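Local coordinates for cell division control protein 45 cdc45 putative (Entamoeba histolytica, PDB 6CC2) that probably takes part in DNA replication, as Cdc45 does within the replicative helicase of other eukaryotes, and may undergo a conformational switch that regulates replication, at residues V253-Q258 with F338-F343; L261-T266 with S351-D356; R440-Y445 with V472-K477. All blocks are in the same frame, centred on the assembly; numbering follows the deposited sequence.

How the contacts relate
Contacts 1 and 2 form one continuous region, their centres about 11 Å apart, while the centre of contact 3 lies far off, about 40 Å from that of contact 1 and about 33 Å from that of contact 2. In contact 1, strands 251-257 and 338-344 pair in a three-stranded sheet; contact 2 joins the loop after the first strand to the start of helix 354-364, which follows the second. Their segments alternate along the chain, and a D256-R263 salt bridge and a probable backbone bond from A354 N to F342 O tie them together. Contact 3 comes later, at the six-stranded mixed sheet in the C-terminal part of the chain, and packs independently of this cross-linked region.

Contact 1 (V253-Q258 with F338-F343); sequences VKMDCQ and FLPSFF. With EDO (1,2-ethanediol), chain K.
D256 swings its CG to the side opposite the backbone N (chi1 -156°), which sets its carboxylate beside S341, whose OG donates to OD2 over 2.8 Å on the anti lone pair, the one turned away from OD1. Q258, bent at chi2 (-59°), folds its amide back to the same hydroxyl: NE2 gives one N-H to S341 OG at 2.6 Å, close to the amide plane, and the other to L339 O at 3.1 Å, arriving from above that carbonyl's plane. The backbones are antiparallel neighbours. K254 and S341 make a hydrogen-bonded pair, with S341 N to K254 O at 2.8 Å, whereas D256 N to L339 O is weak. On the face shared by K254, D256, L339 and S341, K254 CG also packs 3.4 Å from F343 CE1; its NZ is held by the carbonyls of I240 and D242. The face of V253, C257, F338 and F342 is mainly apolar: V253 CG2 lies 3.6 Å from F342 CD2, and C257 SG sits obliquely by the F338 ring, 4.7 Å from its centroid. Helices 199-213, 219-233 and 315-331 pack around the strands. S341 OG therefore relays a chain of bonds from the Q258 amide to D256, a carboxylate that forms a salt bridge with R263, which would probably favour its ionised form, and the two bonds from NE2 fix the rotation of that amide.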
loop_
_atom_site.group_PDB
_atom_site.type_symbol
_atom_site.label_atom_id
_atom_site.label_comp_id
_atom_site.label_asym_id
_atom_site.label_seq_id
_atom_site.Cartn_x
_atom_site.Cartn_y
_atom_site.Cartn_z
ATOM N N VAL A 253 6.215 15.991 -15.211
ATOM C CA VAL A 253 6.739 14.631 -15.231
ATOM C C VAL A 253 8.173 14.683 -15.717
ATOM O O VAL A 253 8.474 15.354 -16.713
ATOM C CB VAL A 253 5.904 13.722 -16.157
ATOM C CG1 VAL A 253 6.569 12.367 -16.319
ATOM C CG2 VAL A 253 4.507 13.565 -15.613
ATOM N N LYS A 254 9.058 13.947 -15.047
ATOM C CA LYS A 254 10.423 13.802 -15.533
ATOM C C LYS A 254 10.889 12.375 -15.289
ATOM O O LYS A 254 10.432 11.715 -14.352
ATOM C CB LYS A 254 11.402 14.783 -14.879
ATOM C CG LYS A 254 11.558 14.637 -13.405
ATOM C CD LYS A 254 12.787 15.401 -12.901
ATOM C CE LYS A 254 14.032 14.544 -12.954
ATOM N NZ LYS A 254 15.183 15.180 -12.257
HETATM N N MSE A 255 11.785 11.907 -16.152
HETATM C CA MSE A 255 12.482 10.624 -15.935
HETATM C C MSE A 255 13.194 10.710 -14.601
HETATM O O MSE A 255 13.744 11.738 -14.252
HETATM C CB MSE A 255 13.457 10.337 -17.068
HETATM C CG MSE A 255 14.162 8.980 -16.946
HETATM SE SE MSE A 255 12.934 7.444 -16.954
HETATM C CE MSE A 255 11.812 7.976 -18.489
ATOM N N ASP A 256 13.176 9.623 -13.833
ATOM C CA ASP A 256 13.677 9.669 -12.469
ATOM C C ASP A 256 14.319 8.327 -12.124
ATOM O O ASP A 256 14.102 7.318 -12.792
ATOM C CB ASP A 256 12.539 9.993 -11.504
ATOM C CG ASP A 256 13.017 10.626 -10.214
ATOM O OD1 ASP A 256 14.205 10.973 -10.116
ATOM O OD2 ASP A 256 12.177 10.781 -9.298
ATOM N N CYS A 257 15.118 8.339 -11.071
ATOM C CA CYS A 257 15.767 7.142 -10.522
ATOM C C CYS A 257 15.046 6.752 -9.239
ATOM O O CYS A 257 15.147 7.444 -8.220
ATOM C CB CYS A 257 17.248 7.420 -10.272
ATOM S SG CYS A 257 18.140 5.974 -9.680
ATOM N N GLN A 258 14.314 5.646 -9.279
ATOM C CA GLN A 258 13.296 5.383 -8.256
ATOM C C GLN A 258 13.887 4.665 -7.038
ATOM O O GLN A 258 13.450 3.594 -6.633
ATOM C CB GLN A 258 12.149 4.575 -8.853
ATOM C CG GLN A 258 11.430 5.302 -9.982
ATOM C CD GLN A 258 10.845 6.619 -9.540
ATOM O OE1 GLN A 258 10.754 6.914 -8.337
ATOM N NE2 GLN A 258 10.420 7.423 -10.493
ATOM N N PHE A 338 14.569 3.092 -13.546
ATOM C CA PHE A 338 14.383 4.390 -14.187
ATOM C C PHE A 338 12.967 4.428 -14.743
ATOM O O PHE A 338 12.648 3.732 -15.717
ATOM C CB PHE A 338 15.436 4.615 -15.264
ATOM C CG PHE A 338 16.825 4.663 -14.712
ATOM C CD1 PHE A 338 17.309 5.821 -14.129
ATOM C CD2 PHE A 338 17.635 3.534 -14.734
ATOM C CE1 PHE A 338 18.591 5.869 -13.605
ATOM C CE2 PHE A 338 18.909 3.578 -14.210
ATOM C CZ PHE A 338 19.384 4.751 -13.645
ATOM N N LEU A 339 12.120 5.217 -14.104
ATOM C CA LEU A 339 10.731 5.394 -14.498
ATOM C C LEU A 339 10.384 6.866 -14.347
ATOM O O LEU A 339 10.967 7.560 -13.508
ATOM C CB LEU A 339 9.778 4.569 -13.619
ATOM C CG LEU A 339 9.963 3.053 -13.639
ATOM C CD1 LEU A 339 9.070 2.445 -12.547
ATOM C CD2 LEU A 339 9.615 2.474 -14.973
ATOM N N PRO A 340 9.416 7.358 -15.116
ATOM C CA PRO A 340 8.969 8.743 -14.925
ATOM C C PRO A 340 8.344 8.937 -13.552
ATOM O O PRO A 340 7.653 8.062 -13.035
ATOM C CB PRO A 340 7.941 8.946 -16.050
ATOM C CG PRO A 340 7.433 7.572 -16.357
ATOM C CD PRO A 340 8.655 6.669 -16.175
ATOM N N SER A 341 8.632 10.081 -12.954
ATOM C CA SER A 341 8.018 10.537 -11.715
ATOM C C SER A 341 7.092 11.713 -12.017
ATOM O O SER A 341 7.413 12.569 -12.853
ATOM C CB SER A 341 9.073 10.988 -10.706
ATOM O OG SER A 341 9.665 9.904 -10.032
ATOM N N PHE A 342 5.963 11.752 -11.321
ATOM C CA PHE A 342 4.992 12.853 -11.411
ATOM C C PHE A 342 5.214 13.771 -10.212
ATOM O O PHE A 342 5.278 13.303 -9.071
ATOM C CB PHE A 342 3.573 12.265 -11.424
ATOM C CG PHE A 342 2.504 13.249 -11.733
ATOM C CD1 PHE A 342 2.019 14.085 -10.754
ATOM C CD2 PHE A 342 1.984 13.342 -13.019
ATOM C CE1 PHE A 342 1.030 15.025 -11.044
ATOM C CE2 PHE A 342 1.020 14.275 -13.323
ATOM C CZ PHE A 342 0.524 15.110 -12.327
ATOM N N PHE A 343 5.347 15.067 -10.469
ATOM C CA PHE A 343 5.695 16.033 -9.443
ATOM C C PHE A 343 4.622 17.114 -9.319
ATOM O O PHE A 343 3.987 17.495 -10.302
ATOM C CB PHE A 343 7.029 16.748 -9.746
ATOM C CG PHE A 343 8.251 15.888 -9.582
ATOM C CD1 PHE A 343 8.679 15.050 -10.601
ATOM C CD2 PHE A 343 9.016 15.957 -8.419
ATOM C CE1 PHE A 343 9.822 14.282 -10.456
ATOM C CE2 PHE A 343 10.144 15.195 -8.264
ATOM C CZ PHE A 343 10.565 14.357 -9.287
HETATM C C1 EDO K . 17.395 11.355 -9.277
HETATM O O1 EDO K . 17.957 12.124 -10.346
HETATM C C2 EDO K . 16.955 12.294 -8.158
HETATM O O2 EDO K . 16.063 13.286 -8.679
#

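Contact 2 (L261-T266 with S351-D356); sequences LLRHWT and SISAFD. With EDO (1,2-ethanediol), chain K.
R263 and H264, which meet S351 and D356, leave a tight turn: L261 has left-handed backbone angles, residues 262-263 form a short 3-10 segment, and H264 N bonds back to L261 O. The loop through S351 runs into helix 354-364, with S353 at the N-cap. S353 and D356 form a capping box, D356 N donating to S353 OG at 3.1 Å and S353 N to D356 OD2 at 3.0 Å. R263, bent at chi3 (-64°), turns the edge of its guanidinium to this loop. NE gives S351 O a fairly straight bond of 2.8 Å (160°), while NH2 forms a salt bridge with D356 OD2 at 2.9 Å, on the syn side but 30° out of the carboxylate plane, from the same face as S353 N. H264 presents the edge of its ring, perpendicular to the carboxylate, and NE2 makes weak bonds to S351 O at 3.0 Å and to D356 OD2 at 2.9 Å. F397 stacks on the H264 ring. Two waters link D356 OD1 to the turn, at L261 N and R263 N; a third joins R263 NH2 to S353 OG. R263 NH1 forms a salt bridge with D256 and donates to an ethanediol, probably from the crystallisation liquor. With R263, H264 and a helix N-terminus converging on D356, the carboxylate would probably be favoured in its ionised form, fastening the helix start to the turn.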
loop_
_atom_site.group_PDB
_atom_site.type_symbol
_atom_site.label_atom_id
_atom_site.label_comp_id
_atom_site.label_asym_id
_atom_site.label_seq_id
_atom_site.Cartn_x
_atom_site.Cartn_y
_atom_site.Cartn_z
ATOM N N LEU A 261 12.724 7.574 -1.592
ATOM C CA LEU A 261 12.869 8.856 -0.917
ATOM C C LEU A 261 14.253 9.484 -1.092
ATOM O O LEU A 261 14.685 10.265 -0.256
ATOM C CB LEU A 261 12.535 8.720 0.577
ATOM C CG LEU A 261 11.058 8.469 0.864
ATOM C CD1 LEU A 261 10.859 8.286 2.375
ATOM C CD2 LEU A 261 10.190 9.602 0.374
ATOM N N LEU A 262 14.927 9.177 -2.203
ATOM C CA LEU A 262 16.291 9.646 -2.424
ATOM C C LEU A 262 16.442 11.149 -2.174
ATOM O O LEU A 262 17.348 11.575 -1.463
ATOM C CB LEU A 262 16.714 9.288 -3.845
ATOM C CG LEU A 262 18.113 9.734 -4.315
ATOM C CD1 LEU A 262 19.181 9.088 -3.457
ATOM C CD2 LEU A 262 18.335 9.429 -5.788
ATOM N N ARG A 263 15.595 11.975 -2.787
ATOM C CA ARG A 263 15.735 13.413 -2.643
ATOM C C ARG A 263 15.549 13.873 -1.209
ATOM O O ARG A 263 16.005 14.957 -0.855
ATOM C CB ARG A 263 14.748 14.128 -3.568
ATOM C CG ARG A 263 15.155 14.126 -5.031
ATOM C CD ARG A 263 14.111 14.841 -5.915
ATOM N NE ARG A 263 12.843 14.107 -5.861
ATOM C CZ ARG A 263 12.591 13.014 -6.569
ATOM N NH1 ARG A 263 13.479 12.533 -7.428
ATOM N NH2 ARG A 263 11.429 12.400 -6.422
ATOM N N HIS A 264 14.912 13.062 -0.369
ATOM C CA HIS A 264 14.604 13.419 1.014
ATOM C C HIS A 264 15.436 12.613 2.000
ATOM O O HIS A 264 15.123 12.545 3.198
ATOM C CB HIS A 264 13.104 13.228 1.225
ATOM C CG HIS A 264 12.314 13.809 0.100
ATOM N ND1 HIS A 264 12.204 15.171 -0.101
ATOM C CD2 HIS A 264 11.681 13.224 -0.943
ATOM C CE1 HIS A 264 11.509 15.386 -1.209
ATOM N NE2 HIS A 264 11.210 14.224 -1.748
ATOM N N TRP A 265 16.515 12.025 1.522
ATOM C CA TRP A 265 17.336 11.126 2.327
ATOM C C TRP A 265 18.785 11.358 1.924
ATOM O O TRP A 265 19.189 12.504 1.658
ATOM C CB TRP A 265 16.895 9.685 2.099
ATOM C CG TRP A 265 17.149 8.726 3.197
ATOM C CD1 TRP A 265 17.889 8.914 4.311
ATOM C CD2 TRP A 265 16.592 7.402 3.299
ATOM N NE1 TRP A 265 17.852 7.782 5.108
ATOM C CE2 TRP A 265 17.071 6.839 4.494
ATOM C CE3 TRP A 265 15.751 6.648 2.485
ATOM C CZ2 TRP A 265 16.725 5.558 4.904
ATOM C CZ3 TRP A 265 15.416 5.379 2.894
ATOM C CH2 TRP A 265 15.898 4.850 4.093
ATOM N N THR A 266 19.575 10.282 1.917
ATOM C CA THR A 266 20.961 10.284 1.460
ATOM C C THR A 266 21.112 9.203 0.399
ATOM O O THR A 266 20.371 8.222 0.393
ATOM C CB THR A 266 21.971 10.013 2.571
ATOM O OG1 THR A 266 21.869 8.641 3.008
ATOM C CG2 THR A 266 21.766 10.942 3.779
ATOM N N SER A 351 10.592 19.146 -5.319
ATOM C CA SER A 351 11.334 17.920 -5.048
ATOM C C SER A 351 10.460 16.753 -4.596
ATOM O O SER A 351 10.979 15.652 -4.406
ATOM C CB SER A 351 12.410 18.188 -3.971
ATOM O OG SER A 351 11.822 18.386 -2.687
ATOM N N ILE A 352 9.151 16.949 -4.459
ATOM C CA ILE A 352 8.263 15.907 -3.971
ATOM C C ILE A 352 7.531 15.286 -5.158
ATOM O O ILE A 352 6.644 15.921 -5.757
ATOM C CB ILE A 352 7.268 16.457 -2.940
ATOM C CG1 ILE A 352 8.004 17.060 -1.737
ATOM C CG2 ILE A 352 6.345 15.334 -2.486
ATOM C CD1 ILE A 352 7.094 17.652 -0.667
ATOM N N SER A 353 7.870 14.039 -5.468
ATOM C CA SER A 353 7.166 13.278 -6.488
ATOM C C SER A 353 5.989 12.520 -5.873
ATOM O O SER A 353 5.857 12.392 -4.648
ATOM C CB SER A 353 8.102 12.292 -7.167
ATOM O OG SER A 353 8.285 11.184 -6.311
ATOM N N ALA A 354 5.142 11.978 -6.749
ATOM C CA ALA A 354 4.022 11.163 -6.284
ATOM C C ALA A 354 4.499 9.872 -5.642
ATOM O O ALA A 354 3.777 9.318 -4.813
ATOM C CB ALA A 354 3.063 10.895 -7.440
ATOM N N PHE A 355 5.714 9.387 -5.979
ATOM C CA PHE A 355 6.267 8.258 -5.248
ATOM C C PHE A 355 6.657 8.668 -3.838
ATOM O O PHE A 355 6.379 7.943 -2.873
ATOM C CB PHE A 355 7.482 7.685 -5.967
ATOM C CG PHE A 355 7.143 6.742 -7.086
ATOM C CD1 PHE A 355 6.439 5.582 -6.833
ATOM C CD2 PHE A 355 7.539 7.004 -8.368
ATOM C CE1 PHE A 355 6.150 4.697 -7.857
ATOM C CE2 PHE A 355 7.262 6.117 -9.390
ATOM C CZ PHE A 355 6.557 4.978 -9.127
ATOM N N ASP A 356 7.310 9.832 -3.702
ATOM C CA ASP A 356 7.673 10.317 -2.376
ATOM C C ASP A 356 6.427 10.456 -1.513
ATOM O O ASP A 356 6.405 10.056 -0.337
ATOM C CB ASP A 356 8.372 11.672 -2.443
ATOM C CG ASP A 356 9.676 11.645 -3.222
ATOM O OD1 ASP A 356 10.401 10.634 -3.191
ATOM O OD2 ASP A 356 9.971 12.708 -3.877
HETATM C C1 EDO K . 17.395 11.355 -9.277
HETATM O O1 EDO K . 17.957 12.124 -10.346
HETATM C C2 EDO K . 16.955 12.294 -8.158
HETATM O O2 EDO K . 16.063 13.286 -8.679
HETATM O O HOH W 1 10.437 7.979 -3.417
HETATM O O HOH W 2 13.112 11.061 -4.010
HETATM O O HOH W 3 10.510 9.734 -7.073
#

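Contact 3 (R440-Y445 with V472-K477); sequences RFKTPY and VLDAEK
An Asx motif ends strand 468-474 at the point where the break between helices 435-441 and 444-462 meets it: D474 OD1 accepts from K477 N at 3.2 Å, the donor standing above the carboxylate plane, and K442 crosses the same carboxylate from the other segment. K442 CG sits between the backbone N and the carbonyl carbon (chi1 58°) and the chain is extended beyond it, carrying the aliphatic part across D474, with CD 3.7 Å from CG of D474. NZ ends in a long salt bridge, 3.8 Å to D474 OD1. Strands 427-432 and 468-474 are parallel neighbours in the mixed sheet, and the two helices make the beta-alpha-beta crossover between them, so the contact joins the connection to the end of its own second strand. Nearer the strand's middle, V472 points toward the helix break and sets CG1 3.7 Å from F441 O; the F441 ring turns away, packing on L407 and T410 of helix 393-417. K442 CB lies 3.7 Å from L473 O. No direct hydrogen bond joins the two segments, but a water donates both to K442 O, at 2.7 Å, and to D474 OD2.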
loop_
_atom_site.group_PDB
_atom_site.type_symbol
_atom_site.label_atom_id
_atom_site.label_comp_id
_atom_site.label_asym_id
_atom_site.label_seq_id
_atom_site.Cartn_x
_atom_site.Cartn_y
_atom_site.Cartn_z
ATOM N N ARG A 440 11.748 -5.843 21.090
ATOM C CA ARG A 440 11.469 -4.754 20.159
ATOM C C ARG A 440 10.307 -5.033 19.210
ATOM O O ARG A 440 9.699 -4.084 18.698
ATOM C CB ARG A 440 12.713 -4.453 19.327
ATOM C CG ARG A 440 13.874 -3.873 20.138
ATOM C CD ARG A 440 15.151 -3.860 19.309
ATOM N NE ARG A 440 14.912 -3.329 17.972
ATOM C CZ ARG A 440 15.764 -3.433 16.959
ATOM N NH1 ARG A 440 16.926 -4.052 17.125
ATOM N NH2 ARG A 440 15.451 -2.918 15.776
ATOM N N PHE A 441 9.980 -6.296 18.962
ATOM C CA PHE A 441 8.958 -6.632 17.977
ATOM C C PHE A 441 7.843 -7.511 18.531
ATOM O O PHE A 441 7.063 -8.061 17.753
ATOM C CB PHE A 441 9.606 -7.307 16.762
ATOM C CG PHE A 441 10.356 -6.359 15.897
ATOM C CD1 PHE A 441 9.701 -5.646 14.895
ATOM C CD2 PHE A 441 11.721 -6.136 16.100
ATOM C CE1 PHE A 441 10.389 -4.736 14.107
ATOM C CE2 PHE A 441 12.407 -5.235 15.303
ATOM C CZ PHE A 441 11.741 -4.537 14.314
ATOM N N LYS A 442 7.717 -7.611 19.856
ATOM C CA LYS A 442 6.686 -8.467 20.432
ATOM C C LYS A 442 5.288 -7.865 20.362
ATOM O O LYS A 442 4.312 -8.592 20.569
ATOM C CB LYS A 442 7.007 -8.756 21.906
ATOM C CG LYS A 442 7.133 -7.515 22.791
ATOM C CD LYS A 442 7.156 -7.897 24.262
ATOM C CE LYS A 442 7.282 -6.680 25.163
ATOM N NZ LYS A 442 7.122 -7.049 26.604
ATOM N N THR A 443 5.163 -6.574 20.109
ATOM C CA THR A 443 3.817 -6.007 19.993
ATOM C C THR A 443 3.253 -6.293 18.607
ATOM O O THR A 443 3.992 -6.275 17.620
ATOM C CB THR A 443 3.830 -4.498 20.231
ATOM O OG1 THR A 443 4.561 -3.862 19.174
ATOM C CG2 THR A 443 4.449 -4.161 21.577
ATOM N N PRO A 444 1.946 -6.543 18.489
ATOM C CA PRO A 444 1.409 -6.899 17.171
ATOM C C PRO A 444 1.691 -5.860 16.086
ATOM O O PRO A 444 2.039 -6.250 14.971
ATOM C CB PRO A 444 -0.099 -7.043 17.437
ATOM C CG PRO A 444 -0.157 -7.495 18.885
ATOM C CD PRO A 444 0.946 -6.713 19.570
ATOM N N TYR A 445 1.538 -4.570 16.370
ATOM C CA TYR A 445 1.720 -3.591 15.296
ATOM C C TYR A 445 3.162 -3.561 14.791
ATOM O O TYR A 445 3.384 -3.346 13.598
ATOM C CB TYR A 445 1.265 -2.211 15.743
ATOM C CG TYR A 445 1.996 -1.620 16.924
ATOM C CD1 TYR A 445 1.616 -1.909 18.229
ATOM C CD2 TYR A 445 3.065 -0.763 16.732
ATOM C CE1 TYR A 445 2.290 -1.367 19.286
ATOM C CE2 TYR A 445 3.727 -0.217 17.793
ATOM C CZ TYR A 445 3.346 -0.528 19.059
ATOM O OH TYR A 445 4.039 0.026 20.128
ATOM N N VAL A 472 7.128 -14.210 17.484
ATOM C CA VAL A 472 8.035 -13.399 18.283
ATOM C C VAL A 472 7.778 -13.651 19.752
ATOM O O VAL A 472 6.631 -13.543 20.212
ATOM C CB VAL A 472 7.896 -11.894 17.963
ATOM C CG1 VAL A 472 8.986 -11.090 18.722
ATOM C CG2 VAL A 472 7.967 -11.650 16.451
ATOM N N LEU A 473 8.850 -13.953 20.490
ATOM C CA LEU A 473 8.732 -14.221 21.911
ATOM C C LEU A 473 8.292 -12.973 22.658
ATOM O O LEU A 473 8.876 -11.906 22.502
ATOM C CB LEU A 473 10.075 -14.717 22.455
ATOM C CG LEU A 473 10.122 -14.951 23.962
ATOM C CD1 LEU A 473 9.221 -16.097 24.383
ATOM C CD2 LEU A 473 11.555 -15.196 24.416
ATOM N N ASP A 474 7.251 -13.116 23.476
ATOM C CA ASP A 474 6.864 -12.137 24.483
ATOM C C ASP A 474 7.228 -12.787 25.811
ATOM O O ASP A 474 6.439 -13.543 26.388
ATOM C CB ASP A 474 5.381 -11.792 24.395
ATOM C CG ASP A 474 4.984 -10.697 25.359
ATOM O OD1 ASP A 474 5.640 -10.543 26.417
ATOM O OD2 ASP A 474 4.000 -9.992 25.060
ATOM N N ALA A 475 8.445 -12.503 26.286
ATOM C CA ALA A 475 8.992 -13.242 27.415
ATOM C C ALA A 475 8.240 -12.946 28.702
ATOM O O ALA A 475 8.114 -13.828 29.558
ATOM C CB ALA A 475 10.472 -12.906 27.591
ATOM N N GLU A 476 7.736 -11.719 28.857
ATOM C CA GLU A 476 6.971 -11.369 30.049
ATOM C C GLU A 476 5.658 -12.141 30.106
ATOM O O GLU A 476 5.278 -12.651 31.169
ATOM C CB GLU A 476 6.706 -9.866 30.075
ATOM C CG GLU A 476 5.844 -9.398 31.244
ATOM C CD GLU A 476 6.495 -9.632 32.599
ATOM O OE1 GLU A 476 7.654 -10.103 32.639
ATOM O OE2 GLU A 476 5.845 -9.346 33.629
ATOM N N LYS A 477 4.958 -12.247 28.986
ATOM C CA LYS A 477 3.694 -12.970 28.946
ATOM C C LYS A 477 3.878 -14.477 28.819
ATOM O O LYS A 477 2.911 -15.220 29.003
ATOM C CB LYS A 477 2.847 -12.445 27.786
ATOM C CG LYS A 477 1.352 -12.657 27.940
ATOM C CD LYS A 477 0.581 -11.805 26.933
ATOM C CE LYS A 477 -0.883 -12.209 26.852
ATOM N NZ LYS A 477 -1.617 -11.420 25.825
HETATM O O HOH W 4 3.285 -8.645 23.095
#